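Local coordinates for phosphate-binding protein (Unidentified prokaryotic organism, PDB 3W9V), which binds inorganic phosphate as a secreted phosphate-transport protein of the PstS family and forms a heterooligomer with human PON1, at residues 139-144 with 187-192; 134-139 with 205-210. The protein carries 1 engineered substitution. One frame throughout, in Å; residues are numbered along the deposited sequence. Where two conformers were deposited one is given.

Interaction 1: 139-144 with 187-192. With PO4 (phosphate ion), chain C.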
ATOM      1  N   TYR A 139     -10.245  12.526   0.240  1.00  6.77           N
ATOM      2  CA  TYR A 139     -10.079  11.125  -0.120  1.00  6.47           C
ATOM      3  C   TYR A 139      -9.576  11.003  -1.559  1.00  6.86           C
ATOM      4  O   TYR A 139      -9.582  11.978  -2.324  1.00  7.25           O
ATOM      5  CB  TYR A 139     -11.396  10.347   0.079  1.00  7.28           C
ATOM      6  CG  TYR A 139     -12.519  10.835  -0.808  1.00  7.29           C
ATOM      7  CD1 TYR A 139     -12.759  10.239  -2.037  1.00  7.84           C
ATOM      8  CD2 TYR A 139     -13.327  11.906  -0.427  1.00  7.58           C
ATOM      9  CE1 TYR A 139     -13.769  10.686  -2.866  1.00  7.73           C
ATOM     10  CE2 TYR A 139     -14.342  12.367  -1.260  1.00  8.58           C
ATOM     11  CZ  TYR A 139     -14.553  11.748  -2.482  1.00  7.13           C
ATOM     12  OH  TYR A 139     -15.552  12.174  -3.339  1.00  8.25           O
ATOM     13  N   ARG A 140      -9.137   9.806  -1.927  1.00  6.49           N
ATOM     14  CA  ARG A 140      -8.642   9.568  -3.280  1.00  6.88           C
ATOM     15  C   ARG A 140      -9.794   9.361  -4.255  1.00  6.71           C
ATOM     16  O   ARG A 140     -10.650   8.500  -4.044  1.00  6.83           O
ATOM     17  CB  ARG A 140      -7.707   8.361  -3.303  1.00  6.76           C
ATOM     18  CG  ARG A 140      -6.387   8.626  -2.603  1.00  6.83           C
ATOM     19  CD  ARG A 140      -5.424   9.442  -3.470  1.00  7.01           C
ATOM     20  NE  ARG A 140      -4.970   8.648  -4.604  1.00  7.03           N
ATOM     21  CZ  ARG A 140      -4.028   7.711  -4.542  1.00  6.52           C
ATOM     22  NH1 ARG A 140      -3.365   7.466  -3.416  1.00  6.22           N
ATOM     23  NH2 ARG A 140      -3.747   7.021  -5.634  1.00  6.69           N
ATOM     24  N   ALA A 141      -9.799  10.153  -5.323  1.00  6.74           N
ATOM     25  CA  ALA A 141     -10.841  10.089  -6.334  1.00  7.31           C
ATOM     26  C   ALA A 141     -10.805   8.776  -7.095  1.00  7.08           C
ATOM     27  O   ALA A 141     -11.845   8.243  -7.469  1.00  8.00           O
ATOM     28  CB  ALA A 141     -10.679  11.249  -7.309  1.00  9.78           C
ATOM     29  N   GLU A 142      -9.595   8.289  -7.347  1.00  7.52           N
ATOM     30  CA  GLU A 142      -9.372   7.188  -8.274  1.00  7.22           C
ATOM     31  C   GLU A 142      -9.102   5.861  -7.564  1.00  6.69           C
ATOM     32  O   GLU A 142      -8.997   5.812  -6.332  1.00  7.36           O
ATOM     33  CB  GLU A 142      -8.231   7.541  -9.247  1.00  8.60           C
ATOM     34  CG  GLU A 142      -6.790   7.303  -8.749  1.00  8.78           C
ATOM     35  CD  GLU A 142      -6.254   8.318  -7.729  1.00  9.72           C
ATOM     36  OE1 GLU A 142      -7.027   8.916  -6.956  1.00 12.21           O
ATOM     37  OE2 GLU A 142      -5.021   8.490  -7.670  1.00  8.93           O
ATOM     38  N   SER A 143      -9.002   4.791  -8.347  0.50  6.59           N
ATOM     39  CA  SER A 143      -8.688   3.467  -7.828  0.50  6.53           C
ATOM     40  C   SER A 143      -7.319   3.468  -7.155  0.50  5.90           C
ATOM     41  O   SER A 143      -6.292   3.635  -7.813  0.50  7.48           O
ATOM     42  CB  SER A 143      -8.736   2.442  -8.957  0.50  7.44           C
ATOM     43  OG  SER A 143      -8.499   1.135  -8.473  0.50  7.02           O
ATOM     44  N   SER A 144      -7.320   3.275  -5.840  1.00  5.46           N
ATOM     45  CA  SER A 144      -6.139   3.469  -5.021  1.00  5.81           C
ATOM     46  C   SER A 144      -5.886   2.290  -4.085  1.00  5.29           C
ATOM     47  O   SER A 144      -6.794   1.825  -3.384  1.00  5.70           O
ATOM     48  CB  SER A 144      -6.343   4.757  -4.209  1.00  6.37           C
ATOM     49  OG  SER A 144      -5.501   4.832  -3.073  1.00  5.74           O
ATOM     50  N   ALA A 187     -12.463  15.104  -3.144  1.00  8.13           N
ATOM     51  CA  ALA A 187     -11.702  14.076  -3.857  1.00  8.27           C
ATOM     52  C   ALA A 187     -10.486  14.684  -4.547  1.00  8.91           C
ATOM     53  O   ALA A 187     -10.580  15.760  -5.143  1.00  9.84           O
ATOM     54  CB  ALA A 187     -12.576  13.395  -4.885  1.00  9.75           C
ATOM     55  N   ALA A 188      -9.354  13.988  -4.486  1.00  7.70           N
ATOM     56  CA  ALA A 188      -8.160  14.408  -5.214  1.00  7.56           C
ATOM     57  C   ALA A 188      -7.443  13.191  -5.782  1.00  7.20           C
ATOM     58  O   ALA A 188      -7.668  12.064  -5.344  1.00  8.73           O
ATOM     59  CB  ALA A 188      -7.232  15.208  -4.306  1.00 10.12           C
ATOM     60  N   THR A 189      -6.568  13.428  -6.755  1.00  8.60           N
ATOM     61  CA  THR A 189      -5.895  12.350  -7.476  1.00  9.74           C
ATOM     62  C   THR A 189      -4.430  12.218  -7.043  1.00  8.18           C
ATOM     63  O   THR A 189      -3.694  13.202  -6.988  1.00  9.31           O
ATOM     64  CB  THR A 189      -6.014  12.551  -9.017  1.00 12.27           C
ATOM     65  OG1 THR A 189      -7.380  12.375  -9.421  1.00 13.48           O
ATOM     66  CG2 THR A 189      -5.142  11.565  -9.785  1.00 11.78           C
ATOM     67  N   GLY A 190      -4.031  10.990  -6.725  1.00  7.60           N
ATOM     68  CA  GLY A 190      -2.680  10.687  -6.292  1.00  7.39           C
ATOM     69  C   GLY A 190      -2.425  11.024  -4.836  1.00  6.89           C
ATOM     70  O   GLY A 190      -3.111  11.862  -4.241  1.00  7.59           O
ATOM     71  N   SER A 191      -1.407  10.393  -4.263  1.00  6.93           N
ATOM     72  CA  SER A 191      -0.960  10.761  -2.925  1.00  7.13           C
ATOM     73  C   SER A 191      -0.623  12.248  -2.889  1.00  7.90           C
ATOM     74  O   SER A 191      -1.000  12.965  -1.959  1.00  8.19           O
ATOM     75  CB  SER A 191       0.268   9.950  -2.500  1.00  7.11           C
ATOM     76  OG  SER A 191      -0.040   8.575  -2.336  1.00  7.06           O
ATOM     77  N   ASP A 192       0.084  12.715  -3.915  1.00  7.97           N
ATOM     78  CA  ASP A 192       0.459  14.124  -3.974  0.80  7.40           C
ATOM     79  C   ASP A 192      -0.734  15.079  -4.090  1.00  8.47           C
ATOM     80  O   ASP A 192      -0.748  16.133  -3.451  1.00  9.60           O
ATOM     81  CB  ASP A 192       1.509  14.388  -5.064  1.00  9.93           C
ATOM     82  CG  ASP A 192       1.021  14.060  -6.463  1.00 14.97           C
ATOM     83  OD1 ASP A 192      -0.025  13.403  -6.621  1.00 16.73           O
ATOM     84  OD2 ASP A 192       1.713  14.457  -7.426  1.00 23.96           O
TER
HETATM   85  P   PO4 C 401      -1.917   4.202  -4.552  1.00  5.25           P
HETATM   86  O1  PO4 C 401      -1.525   5.383  -5.424  1.00  5.33           O
HETATM   87  O2  PO4 C 401      -2.825   4.643  -3.412  1.00  5.56           O
HETATM   88  O3  PO4 C 401      -2.597   3.118  -5.379  1.00  5.51           O
HETATM   89  O4  PO4 C 401      -0.623   3.651  -3.965  1.00  5.95           O
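A187 packs against one face of the Y139 ring: its CA lies 3.9 Å above the ring plane, over the centre, and A187 CB comes to 3.5 Å from Y139 CZ. The ring reaches over the neighbouring strand because Y139 CG stands between the backbone N and the carbonyl carbon (chi1 63°). Beneath it the parallel strands are joined by A188 N to Y139 O and by A141 N to A188 O (2.9 Å). R140 leaves its strand away from 187-192, but bends at chi2 and chi3 bring its guanidinium back. One face rests on the G190-S191 peptide, with G190 C 3.4 Å above the plane; S144 OG lies over the other face. E142 grips the guanidinium side-on, E142 OE1 taking R140 NE and E142 OE2 taking R140 NH2 (2.8 Å). From the carboxylate's opposite face G190 N reaches E142 OE2 at 2.9 Å, a second-shell bond that helps position the carboxylate orienting R140. R140 NH2 donates to phosphate O1 at 2.8 Å and R140 NH1 to O2; S144, N-cap of helix 145-157, donates to O2 through OG, which also bonds T147 N. T8, L9, S32, G145 and T146 also bond the phosphate, at the strand-to-helix turns of a periplasmic-binding-protein fold.

Interaction 2: 134-139 with 205-210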
ATOM      1  N   PRO A 134     -15.515  22.472  12.029  1.00 13.82           N
ATOM      2  CA  PRO A 134     -15.816  21.391  11.083  1.00 13.86           C
ATOM      3  C   PRO A 134     -14.607  20.559  10.654  1.00 12.08           C
ATOM      4  O   PRO A 134     -13.501  21.070  10.479  1.00 13.57           O
ATOM      5  CB  PRO A 134     -16.400  22.132   9.875  1.00 18.42           C
ATOM      6  CG  PRO A 134     -15.902  23.538  10.005  1.00 22.47           C
ATOM      7  CD  PRO A 134     -15.844  23.797  11.478  1.00 16.28           C
ATOM      8  N   ILE A 135     -14.849  19.261  10.498  1.00 11.08           N
ATOM      9  CA  ILE A 135     -13.892  18.344   9.903  1.00 11.50           C
ATOM     10  C   ILE A 135     -14.268  18.166   8.439  1.00 10.91           C
ATOM     11  O   ILE A 135     -15.444  17.982   8.115  1.00 11.87           O
ATOM     12  CB  ILE A 135     -13.956  16.969  10.583  1.00 11.25           C
ATOM     13  CG1 ILE A 135     -13.675  17.092  12.080  1.00 12.76           C
ATOM     14  CG2 ILE A 135     -12.977  15.997   9.931  1.00 13.28           C
ATOM     15  CD1 ILE A 135     -13.920  15.802  12.840  1.00 14.19           C
ATOM     16  N   GLN A 136     -13.278  18.229   7.555  1.00 10.65           N
ATOM     17  CA  GLN A 136     -13.518  17.989   6.138  1.00 10.36           C
ATOM     18  C   GLN A 136     -12.622  16.856   5.649  1.00  9.63           C
ATOM     19  O   GLN A 136     -11.401  16.958   5.699  1.00 10.09           O
ATOM     20  CB  GLN A 136     -13.277  19.261   5.324  1.00 11.14           C
ATOM     21  CG  GLN A 136     -13.635  19.137   3.853  1.00 14.86           C
ATOM     22  CD  GLN A 136     -13.470  20.442   3.092  1.00 16.54           C
ATOM     23  OE1 GLN A 136     -12.512  21.186   3.304  1.00 20.63           O
ATOM     24  NE2 GLN A 136     -14.411  20.725   2.195  1.00 22.22           N
ATOM     25  N   VAL A 137     -13.234  15.773   5.187  1.00  8.38           N
ATOM     26  CA  VAL A 137     -12.482  14.611   4.733  1.00  8.59           C
ATOM     27  C   VAL A 137     -11.993  14.793   3.298  1.00  7.65           C
ATOM     28  O   VAL A 137     -12.757  15.198   2.417  1.00  9.70           O
ATOM     29  CB  VAL A 137     -13.339  13.326   4.849  1.00  8.71           C
ATOM     30  CG1 VAL A 137     -12.683  12.165   4.124  1.00  9.61           C
ATOM     31  CG2 VAL A 137     -13.576  12.983   6.315  1.00  9.70           C
ATOM     32  N   VAL A 138     -10.712  14.508   3.076  1.00  8.12           N
ATOM     33  CA  VAL A 138     -10.148  14.438   1.737  1.00  7.59           C
ATOM     34  C   VAL A 138      -9.889  12.969   1.438  1.00  6.77           C
ATOM     35  O   VAL A 138      -9.386  12.238   2.293  1.00  8.48           O
ATOM     36  CB  VAL A 138      -8.830  15.232   1.631  1.00  8.27           C
ATOM     37  CG1 VAL A 138      -8.350  15.274   0.187  1.00  8.72           C
ATOM     38  CG2 VAL A 138      -9.013  16.643   2.176  1.00  9.53           C
ATOM     39  N   TYR A 139     -10.245  12.526   0.240  1.00  6.77           N
ATOM     40  CA  TYR A 139     -10.079  11.125  -0.120  1.00  6.47           C
ATOM     41  C   TYR A 139      -9.576  11.003  -1.559  1.00  6.86           C
ATOM     42  O   TYR A 139      -9.582  11.978  -2.324  1.00  7.25           O
ATOM     43  CB  TYR A 139     -11.396  10.347   0.079  1.00  7.28           C
ATOM     44  CG  TYR A 139     -12.519  10.835  -0.808  1.00  7.29           C
ATOM     45  CD1 TYR A 139     -12.759  10.239  -2.037  1.00  7.84           C
ATOM     46  CD2 TYR A 139     -13.327  11.906  -0.427  1.00  7.58           C
ATOM     47  CE1 TYR A 139     -13.769  10.686  -2.866  1.00  7.73           C
ATOM     48  CE2 TYR A 139     -14.342  12.367  -1.260  1.00  8.58           C
ATOM     49  CZ  TYR A 139     -14.553  11.748  -2.482  1.00  7.13           C
ATOM     50  OH  TYR A 139     -15.552  12.174  -3.339  1.00  8.25           O
ATOM     51  N   GLU A 205      -9.103  25.820   7.751  1.00 14.77           N
ATOM     52  CA  GLU A 205      -8.540  24.640   8.393  1.00 14.90           C
ATOM     53  C   GLU A 205      -9.625  23.612   8.670  1.00 12.24           C
ATOM     54  O   GLU A 205     -10.812  23.940   8.710  1.00 16.18           O
ATOM     55  CB  GLU A 205      -7.875  25.005   9.719  1.00 15.21           C
ATOM     56  CG  GLU A 205      -6.578  25.777   9.606  1.00 19.66           C
ATOM     57  CD  GLU A 205      -5.863  25.878  10.938  1.00 24.46           C
ATOM     58  OE1 GLU A 205      -6.437  25.432  11.959  1.00 18.83           O
ATOM     59  OE2 GLU A 205      -4.726  26.397  10.964  1.00 29.10           O
ATOM     60  N   GLY A 206      -9.207  22.366   8.867  1.00 11.75           N
ATOM     61  CA  GLY A 206     -10.122  21.323   9.279  1.00 12.26           C
ATOM     62  C   GLY A 206     -10.000  20.026   8.508  1.00 10.47           C
ATOM     63  O   GLY A 206     -10.615  19.032   8.891  1.00 10.74           O
ATOM     64  N   ARG A 207      -9.210  20.027   7.439  1.00  9.97           N
ATOM     65  CA  ARG A 207      -9.101  18.841   6.597  1.00  9.61           C
ATOM     66  C   ARG A 207      -8.321  17.706   7.250  1.00  8.91           C
ATOM     67  O   ARG A 207      -7.402  17.934   8.042  1.00  9.95           O
ATOM     68  CB  ARG A 207      -8.521  19.189   5.222  1.00  9.97           C
ATOM     69  CG  ARG A 207      -9.531  19.895   4.341  1.00 10.85           C
ATOM     70  CD  ARG A 207      -8.952  20.359   3.018  1.00 11.80           C
ATOM     71  NE  ARG A 207     -10.011  20.934   2.190  1.00 12.38           N
ATOM     72  CZ  ARG A 207      -9.857  21.355   0.940  1.00 12.40           C
ATOM     73  NH1 ARG A 207      -8.677  21.271   0.346  1.00 12.66           N
ATOM     74  NH2 ARG A 207     -10.897  21.854   0.281  1.00 12.64           N
ATOM     75  N   ILE A 208      -8.702  16.484   6.890  1.00  9.10           N
ATOM     76  CA  ILE A 208      -8.077  15.269   7.393  1.00  7.93           C
ATOM     77  C   ILE A 208      -8.120  14.227   6.275  1.00  7.75           C
ATOM     78  O   ILE A 208      -9.012  14.262   5.424  1.00  8.48           O
ATOM     79  CB  ILE A 208      -8.800  14.757   8.672  1.00  8.47           C
ATOM     80  CG1 ILE A 208      -8.034  13.606   9.327  1.00  8.92           C
ATOM     81  CG2 ILE A 208     -10.238  14.347   8.368  1.00 10.31           C
ATOM     82  CD1 ILE A 208      -8.450  13.355  10.765  1.00  9.86           C
ATOM     83  N   THR A 209      -7.153  13.315   6.258  1.00  7.87           N
ATOM     84  CA  THR A 209      -7.120  12.275   5.239  1.00  7.32           C
ATOM     85  C   THR A 209      -6.370  11.036   5.729  1.00  6.38           C
ATOM     86  O   THR A 209      -5.925  10.976   6.880  1.00  8.04           O
ATOM     87  CB  THR A 209      -6.503  12.807   3.920  1.00  7.51           C
ATOM     88  OG1 THR A 209      -6.773  11.899   2.846  1.00  8.22           O
ATOM     89  CG2 THR A 209      -4.997  12.995   4.049  1.00  9.20           C
ATOM     90  N   TYR A 210      -6.264  10.045   4.845  1.00  6.87           N
ATOM     91  CA  TYR A 210      -5.469   8.839   5.052  1.00  7.07           C
ATOM     92  C   TYR A 210      -4.353   8.872   3.999  1.00  7.13           C
ATOM     93  O   TYR A 210      -4.564   9.362   2.882  1.00  7.08           O
ATOM     94  CB  TYR A 210      -6.353   7.582   4.929  1.00  7.20           C
ATOM     95  CG  TYR A 210      -7.084   7.478   3.609  1.00  6.32           C
ATOM     96  CD1 TYR A 210      -6.560   6.727   2.564  1.00  6.76           C
ATOM     97  CD2 TYR A 210      -8.293   8.138   3.402  1.00  6.85           C
ATOM     98  CE1 TYR A 210      -7.217   6.634   1.345  1.00  6.92           C
ATOM     99  CE2 TYR A 210      -8.957   8.055   2.186  1.00  6.75           C
ATOM    100  CZ  TYR A 210      -8.420   7.298   1.163  1.00  6.31           C
ATOM    101  OH  TYR A 210      -9.090   7.234  -0.042  1.00  7.03           O
TER
HETATM  102  O   HOH W   1     -12.254  23.390  11.488  1.00 15.04           O
HETATM  103  O   HOH W   2     -13.051  22.361   7.349  1.00 28.02           O
HETATM  104  O   HOH W   3     -13.619  23.117   0.453  1.00 25.82           O
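Q136 carries CG anti to its backbone N (chi1 -174°) and runs extended to its amide, while R207 sets CG anti to the carbonyl carbon and is straight as far as NE, which lays the two side chains side by side, pointing the same way. R207 NE meets Q136 OE1 at 2.7 Å with a virtually straight N-H...O angle of 179°. The oxygen lies in the guanidinium plane, whereas the donor sits above the amide plane, the two flat groups being turned 57° apart. A water bridges Q136 NE2 and R207 NH2; G184 O and A197 O take further N-H groups of Q136 and R207. V138 CG2 packs obliquely on the aliphatic part of R207, 3.8 Å from its CD, on the side covered by helix 190-199. The other side of the sheet carries V137 and I208, joined by I135, whose CG2 is 3.6 Å from I208 CG2; helix 109-117 covers this layer. Parallel ladder bonds run from Q136 N to G206 O, I208 N to Q136 O and V138 N to I208 O (2.9 Å). Past them, T209 OG1 donates to V138 O at 2.7 Å from above the carbonyl plane, carrying the link beyond the main-chain ladder. Helices on both faces of a short parallel sheet make this the three-layer alpha/beta core of one lobe of a periplasmic-binding-protein fold.

How the interactions relate
Strand 136-140 is the middle strand of a three-stranded parallel sheet and serves both contacts: interaction 1 pairs its end with 186-188 on one edge, interaction 2 pairs it with 207-208 on the other. Their centres are about 14 Å apart, and Y139 belongs to both. They also touch directly, through a probable hydrogen bond between R140 N and Y210 OH (3.2 Å); Y210 OH bonds to T147 OG1 as well, at the start of helix 145-157. Helix 190-199 begins in interaction 1, beside the phosphate-binding R140, and then covers V138 and R207 of interaction 2. Interaction 1 thus contributes R140 and S144 to the phosphate site, and interaction 2 extends the same sheet away from it.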